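Local coordinates for ethanolamine utilization protein EutL (Clostridium perfringens E str. JGS1987, PDB 4TME) that forms part of the shell of the ethanolamine-utilization bacterial microcompartment and binds ethanolamine, which probably controls opening of its pore, at residues Ser114-Cys127 and Lys197-Ala211. Numbering follows the deposited sequence.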
loop_
_atom_site.group_PDB
_atom_site.type_symbol
_atom_site.label_atom_id
_atom_site.label_comp_id
_atom_site.label_asym_id
_atom_site.label_seq_id
_atom_site.Cartn_x
_atom_site.Cartn_y
_atom_site.Cartn_z
ATOM N N SER C 114 -7.614 -21.844 8.160
ATOM C CA SER C 114 -6.206 -22.170 7.973
ATOM C C SER C 114 -6.009 -23.298 6.963
ATOM O O SER C 114 -6.740 -24.278 6.973
ATOM C CB SER C 114 -5.569 -22.583 9.304
ATOM O OG SER C 114 -4.232 -23.032 9.062
ATOM N N ALA C 115 -4.973 -23.165 6.127
ATOM C CA ALA C 115 -4.626 -24.193 5.146
ATOM C C ALA C 115 -3.386 -25.005 5.544
ATOM O O ALA C 115 -2.991 -25.918 4.815
ATOM C CB ALA C 115 -4.404 -23.534 3.769
ATOM N N ASN C 116 -2.771 -24.708 6.692
ATOM C CA ASN C 116 -1.572 -25.456 7.069
ATOM C C ASN C 116 -1.272 -25.433 8.569
ATOM O O ASN C 116 -2.028 -24.861 9.367
ATOM C CB ASN C 116 -0.351 -24.941 6.268
ATOM C CG ASN C 116 0.004 -23.489 6.574
ATOM O OD1 ASN C 116 -0.567 -22.861 7.466
ATOM N ND2 ASN C 116 0.965 -22.948 5.825
ATOM N N GLU C 117 -0.166 -26.065 8.950
ATOM C CA GLU C 117 0.044 -26.403 10.360
ATOM C C GLU C 117 0.212 -25.167 11.230
ATOM O O GLU C 117 -0.276 -25.149 12.366
ATOM C CB GLU C 117 1.257 -27.326 10.516
ATOM C CG GLU C 117 1.548 -27.748 11.965
ATOM C CD GLU C 117 0.367 -28.450 12.638
ATOM O OE1 GLU C 117 -0.344 -29.223 11.955
ATOM O OE2 GLU C 117 0.148 -28.227 13.850
ATOM N N ASP C 118 0.880 -24.133 10.718
ATOM C CA ASP C 118 1.109 -22.939 11.532
ATOM C C ASP C 118 0.209 -21.763 11.142
ATOM O O ASP C 118 0.444 -20.629 11.567
ATOM C CB ASP C 118 2.590 -22.528 11.480
ATOM C CG ASP C 118 3.040 -22.119 10.102
ATOM O OD1 ASP C 118 2.315 -22.404 9.125
ATOM O OD2 ASP C 118 4.138 -21.521 9.995
ATOM N N ASP C 119 -0.855 -22.041 10.385
ATOM C CA ASP C 119 -1.830 -21.024 9.997
ATOM C C ASP C 119 -1.165 -19.863 9.238
ATOM O O ASP C 119 -1.601 -18.711 9.335
ATOM C CB ASP C 119 -2.580 -20.459 11.223
ATOM C CG ASP C 119 -3.246 -21.532 12.058
ATOM O OD1 ASP C 119 -3.402 -22.679 11.577
ATOM O OD2 ASP C 119 -3.619 -21.218 13.217
ATOM N N SER C 120 -0.120 -20.169 8.471
ATOM C CA SER C 120 0.572 -19.135 7.709
ATOM C C SER C 120 0.003 -19.008 6.290
ATOM O O SER C 120 0.422 -18.145 5.521
ATOM C CB SER C 120 2.076 -19.433 7.655
ATOM O OG SER C 120 2.338 -20.662 7.007
ATOM N N ILE C 121 -0.942 -19.876 5.939
ATOM C CA ILE C 121 -1.748 -19.671 4.734
ATOM C C ILE C 121 -3.185 -19.818 5.172
ATOM O O ILE C 121 -3.509 -20.759 5.884
ATOM C CB ILE C 121 -1.433 -20.708 3.616
ATOM C CG1 ILE C 121 0.030 -20.604 3.192
ATOM C CG2 ILE C 121 -2.335 -20.490 2.409
ATOM C CD1 ILE C 121 0.488 -21.720 2.271
ATOM N N CYS C 122 -4.046 -18.899 4.751
ATOM C CA CYS C 122 -5.451 -18.953 5.109
ATOM C C CYS C 122 -6.313 -18.403 3.982
ATOM O O CYS C 122 -5.824 -17.656 3.113
ATOM C CB CYS C 122 -5.713 -18.162 6.389
ATOM S SG CYS C 122 -5.383 -16.393 6.200
ATOM N N TYR C 123 -7.598 -18.741 4.014
ATOM C CA TYR C 123 -8.500 -18.336 2.953
ATOM C C TYR C 123 -9.911 -18.169 3.482
ATOM O O TYR C 123 -10.255 -18.646 4.568
ATOM C CB TYR C 123 -8.510 -19.378 1.827
ATOM C CG TYR C 123 -8.955 -20.745 2.296
ATOM C CD1 TYR C 123 -8.041 -21.669 2.791
ATOM C CD2 TYR C 123 -10.287 -21.118 2.246
ATOM C CE1 TYR C 123 -8.452 -22.920 3.231
ATOM C CE2 TYR C 123 -10.700 -22.351 2.681
ATOM C CZ TYR C 123 -9.783 -23.254 3.168
ATOM O OH TYR C 123 -10.214 -24.489 3.594
ATOM N N TYR C 124 -10.708 -17.473 2.689
ATOM C CA TYR C 124 -12.127 -17.227 2.965
ATOM C C TYR C 124 -12.909 -17.815 1.816
ATOM O O TYR C 124 -12.600 -17.539 0.660
ATOM C CB TYR C 124 -12.367 -15.732 3.062
ATOM C CG TYR C 124 -13.688 -15.230 3.657
ATOM C CD1 TYR C 124 -14.098 -15.616 4.923
ATOM C CD2 TYR C 124 -14.441 -14.263 2.982
ATOM C CE1 TYR C 124 -15.258 -15.108 5.466
ATOM C CE2 TYR C 124 -15.611 -13.746 3.527
ATOM C CZ TYR C 124 -15.998 -14.164 4.769
ATOM O OH TYR C 124 -17.164 -13.624 5.336
ATOM N N ALA C 125 -13.906 -18.624 2.128
ATOM C CA ALA C 125 -14.749 -19.229 1.106
ATOM C C ALA C 125 -16.165 -19.234 1.655
ATOM O O ALA C 125 -16.655 -20.250 2.158
ATOM C CB ALA C 125 -14.280 -20.625 0.770
ATOM N N GLN C 126 -16.783 -18.061 1.603
ATOM C CA GLN C 126 -18.026 -17.800 2.315
ATOM C C GLN C 126 -19.163 -17.752 1.319
ATOM O O GLN C 126 -19.128 -16.994 0.349
ATOM C CB GLN C 126 -17.921 -16.485 3.090
ATOM C CG GLN C 126 -19.193 -16.054 3.839
ATOM C CD GLN C 126 -19.506 -16.902 5.061
ATOM O OE1 GLN C 126 -18.680 -17.692 5.528
ATOM N NE2 GLN C 126 -20.720 -16.746 5.581
ATOM N N CYS C 127 -20.175 -18.570 1.557
ATOM C CA CYS C 127 -21.362 -18.520 0.747
ATOM C C CYS C 127 -22.298 -17.512 1.404
ATOM O O CYS C 127 -22.767 -17.736 2.516
ATOM C CB CYS C 127 -22.003 -19.896 0.641
ATOM S SG CYS C 127 -23.421 -19.922 -0.471
ATOM N N LYS C 197 -22.151 -22.522 -3.346
ATOM C CA LYS C 197 -21.545 -23.451 -2.394
ATOM C C LYS C 197 -20.513 -24.365 -3.079
ATOM O O LYS C 197 -19.428 -24.629 -2.536
ATOM C CB LYS C 197 -22.626 -24.289 -1.714
ATOM C CG LYS C 197 -22.088 -25.360 -0.778
ATOM C CD LYS C 197 -21.240 -24.765 0.339
ATOM C CE LYS C 197 -20.739 -25.847 1.293
ATOM N NZ LYS C 197 -19.718 -25.325 2.244
ATOM N N ALA C 198 -20.828 -24.817 -4.282
ATOM C CA ALA C 198 -19.899 -25.660 -5.040
ATOM C C ALA C 198 -18.624 -24.851 -5.374
ATOM O O ALA C 198 -17.517 -25.388 -5.389
ATOM C CB ALA C 198 -20.541 -26.167 -6.293
ATOM N N ALA C 199 -18.786 -23.564 -5.646
ATOM C CA ALA C 199 -17.628 -22.729 -5.974
ATOM C C ALA C 199 -16.766 -22.559 -4.717
ATOM O O ALA C 199 -15.527 -22.635 -4.775
ATOM C CB ALA C 199 -18.073 -21.367 -6.525
ATOM N N CYS C 200 -17.415 -22.364 -3.573
ATOM C CA CYS C 200 -16.686 -22.215 -2.314
ATOM C C CYS C 200 -15.891 -23.491 -2.002
ATOM O O CYS C 200 -14.727 -23.411 -1.617
ATOM C CB CYS C 200 -17.639 -21.912 -1.150
ATOM S SG CYS C 200 -18.324 -20.245 -1.166
ATOM N N ASP C 201 -16.520 -24.651 -2.182
ATOM C CA ASP C 201 -15.873 -25.921 -1.850
ATOM C C ASP C 201 -14.648 -26.122 -2.743
ATOM O O ASP C 201 -13.580 -26.524 -2.274
ATOM C CB ASP C 201 -16.831 -27.106 -2.021
ATOM C CG ASP C 201 -17.948 -27.134 -0.974
ATOM O OD1 ASP C 201 -17.879 -26.404 0.049
ATOM O OD2 ASP C 201 -18.898 -27.916 -1.192
ATOM N N ALA C 202 -14.816 -25.841 -4.031
ATOM C CA ALA C 202 -13.730 -25.998 -5.000
ATOM C C ALA C 202 -12.591 -25.018 -4.734
ATOM O O ALA C 202 -11.407 -25.381 -4.866
ATOM C CB ALA C 202 -14.248 -25.815 -6.402
ATOM N N PHE C 203 -12.937 -23.776 -4.384
ATOM C CA PHE C 203 -11.942 -22.752 -4.058
ATOM C C PHE C 203 -11.127 -23.219 -2.849
ATOM O O PHE C 203 -9.897 -23.196 -2.872
ATOM C CB PHE C 203 -12.634 -21.395 -3.787
ATOM C CG PHE C 203 -11.682 -20.240 -3.553
ATOM C CD1 PHE C 203 -11.145 -19.549 -4.628
ATOM C CD2 PHE C 203 -11.347 -19.834 -2.276
ATOM C CE1 PHE C 203 -10.266 -18.492 -4.429
ATOM C CE2 PHE C 203 -10.478 -18.765 -2.076
ATOM C CZ PHE C 203 -9.942 -18.103 -3.150
ATOM N N ALA C 204 -11.815 -23.649 -1.790
ATOM C CA ALA C 204 -11.123 -24.100 -0.591
ATOM C C ALA C 204 -10.166 -25.265 -0.900
ATOM O O ALA C 204 -9.018 -25.282 -0.444
ATOM C CB ALA C 204 -12.120 -24.523 0.479
ATOM N N GLU C 205 -10.644 -26.230 -1.667
ATOM C CA GLU C 205 -9.854 -27.413 -1.999
ATOM C C GLU C 205 -8.613 -27.004 -2.783
ATOM O O GLU C 205 -7.506 -27.517 -2.539
ATOM C CB GLU C 205 -10.683 -28.412 -2.809
ATOM C CG GLU C 205 -9.936 -29.711 -3.092
ATOM C CD GLU C 205 -10.719 -30.657 -3.977
ATOM O OE1 GLU C 205 -11.933 -30.430 -4.166
ATOM O OE2 GLU C 205 -10.113 -31.624 -4.484
ATOM N N ALA C 206 -8.777 -26.054 -3.703
ATOM C CA ALA C 206 -7.648 -25.622 -4.527
ATOM C C ALA C 206 -6.604 -24.844 -3.708
ATOM O O ALA C 206 -5.398 -25.024 -3.899
ATOM C CB ALA C 206 -8.136 -24.780 -5.693
ATOM N N VAL C 207 -7.044 -23.987 -2.791
ATOM C CA VAL C 207 -6.100 -23.277 -1.937
ATOM C C VAL C 207 -5.326 -24.281 -1.080
ATOM O O VAL C 207 -4.099 -24.183 -0.946
ATOM C CB VAL C 207 -6.790 -22.227 -1.028
ATOM C CG1 VAL C 207 -5.760 -21.600 -0.101
ATOM C CG2 VAL C 207 -7.453 -21.120 -1.869
ATOM N N GLN C 208 -6.018 -25.285 -0.550
ATOM C CA GLN C 208 -5.349 -26.261 0.306
ATOM C C GLN C 208 -4.329 -27.039 -0.521
ATOM O O GLN C 208 -3.257 -27.401 -0.030
ATOM C CB GLN C 208 -6.360 -27.208 0.972
ATOM C CG GLN C 208 -7.164 -26.452 2.034
ATOM C CD GLN C 208 -7.949 -27.326 2.982
ATOM O OE1 GLN C 208 -7.912 -28.561 2.907
ATOM N NE2 GLN C 208 -8.657 -26.677 3.920
ATOM N N SER C 209 -4.668 -27.275 -1.781
ATOM C CA SER C 209 -3.784 -28.014 -2.672
ATOM C C SER C 209 -2.474 -27.265 -2.869
ATOM O O SER C 209 -1.400 -27.872 -2.827
ATOM C CB SER C 209 -4.442 -28.265 -4.025
ATOM O OG SER C 209 -3.527 -28.928 -4.885
ATOM N N VAL C 210 -2.559 -25.952 -3.072
ATOM C CA VAL C 210 -1.348 -25.148 -3.293
ATOM C C VAL C 210 -0.535 -25.103 -2.012
ATOM O O VAL C 210 0.694 -25.250 -2.017
ATOM C CB VAL C 210 -1.667 -23.704 -3.764
ATOM C CG1 VAL C 210 -0.393 -22.888 -3.920
ATOM C CG2 VAL C 210 -2.383 -23.743 -5.102
ATOM N N ALA C 211 -1.225 -24.897 -0.891
ATOM C CA ALA C 211 -0.533 -24.829 0.378
ATOM C C ALA C 211 0.237 -26.110 0.645
ATOM O O ALA C 211 1.358 -26.078 1.155
ATOM C CB ALA C 211 -1.546 -24.536 1.512
HETATM O O HOH W 1 -3.535 -27.751 2.780
HETATM O O HOH W 2 2.439 -24.810 4.129
#
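Tyr123 lies against Ala204, Val207 and Gln208 where helix 193-212 packs on the six-stranded antiparallel sheet of what is probably the second BMC domain. The 197-211 part of the helix runs nearly antiparallel to strand 122-127, the two axes approaching to 7.7 Å. With CG wedged between its backbone N and carbonyl carbon (chi1 60°), the tyrosine ring lies over the helix: Tyr123 CE2 rests 3.4 Å from Ala204 CB, the carbonyl O of Ala204 sits over one face, and Val207 CG1 approaches CD1 obliquely. Gln208, extended beyond CG, brings its amide to the phenol edge, the two planes 63° apart. Gln208 NE2 gives Tyr123 OH a short but bent, weak hydrogen bond (2.7 Å, 126°); the stronger partner of NE2 is Asn3 OD1.

Toward the C-terminal end of the strand, Cys200 faces Ala125, whose CB lies 4.1 Å from Cys200 CB. The thiol turns to the backbone, with Cys200 SG 3.6 Å from Gln126 C. On the reverse side of the strand, Tyr124 points away from the helix; its ring meets Phe112 of the ethanolamine pocket and its hydroxyl is hydrogen-bonded to Thr49 OG1.

On the N-terminal side of Tyr123, Ala211 CB touches both Ile121 CD1 and Ala115 CB, beside the loop carrying the Asn116-Asp119 type I turn. Leu79 of a second subunit also packs on Ile121. One water donates to both Ala115 O and Gln208 O, at 2.8 Å each.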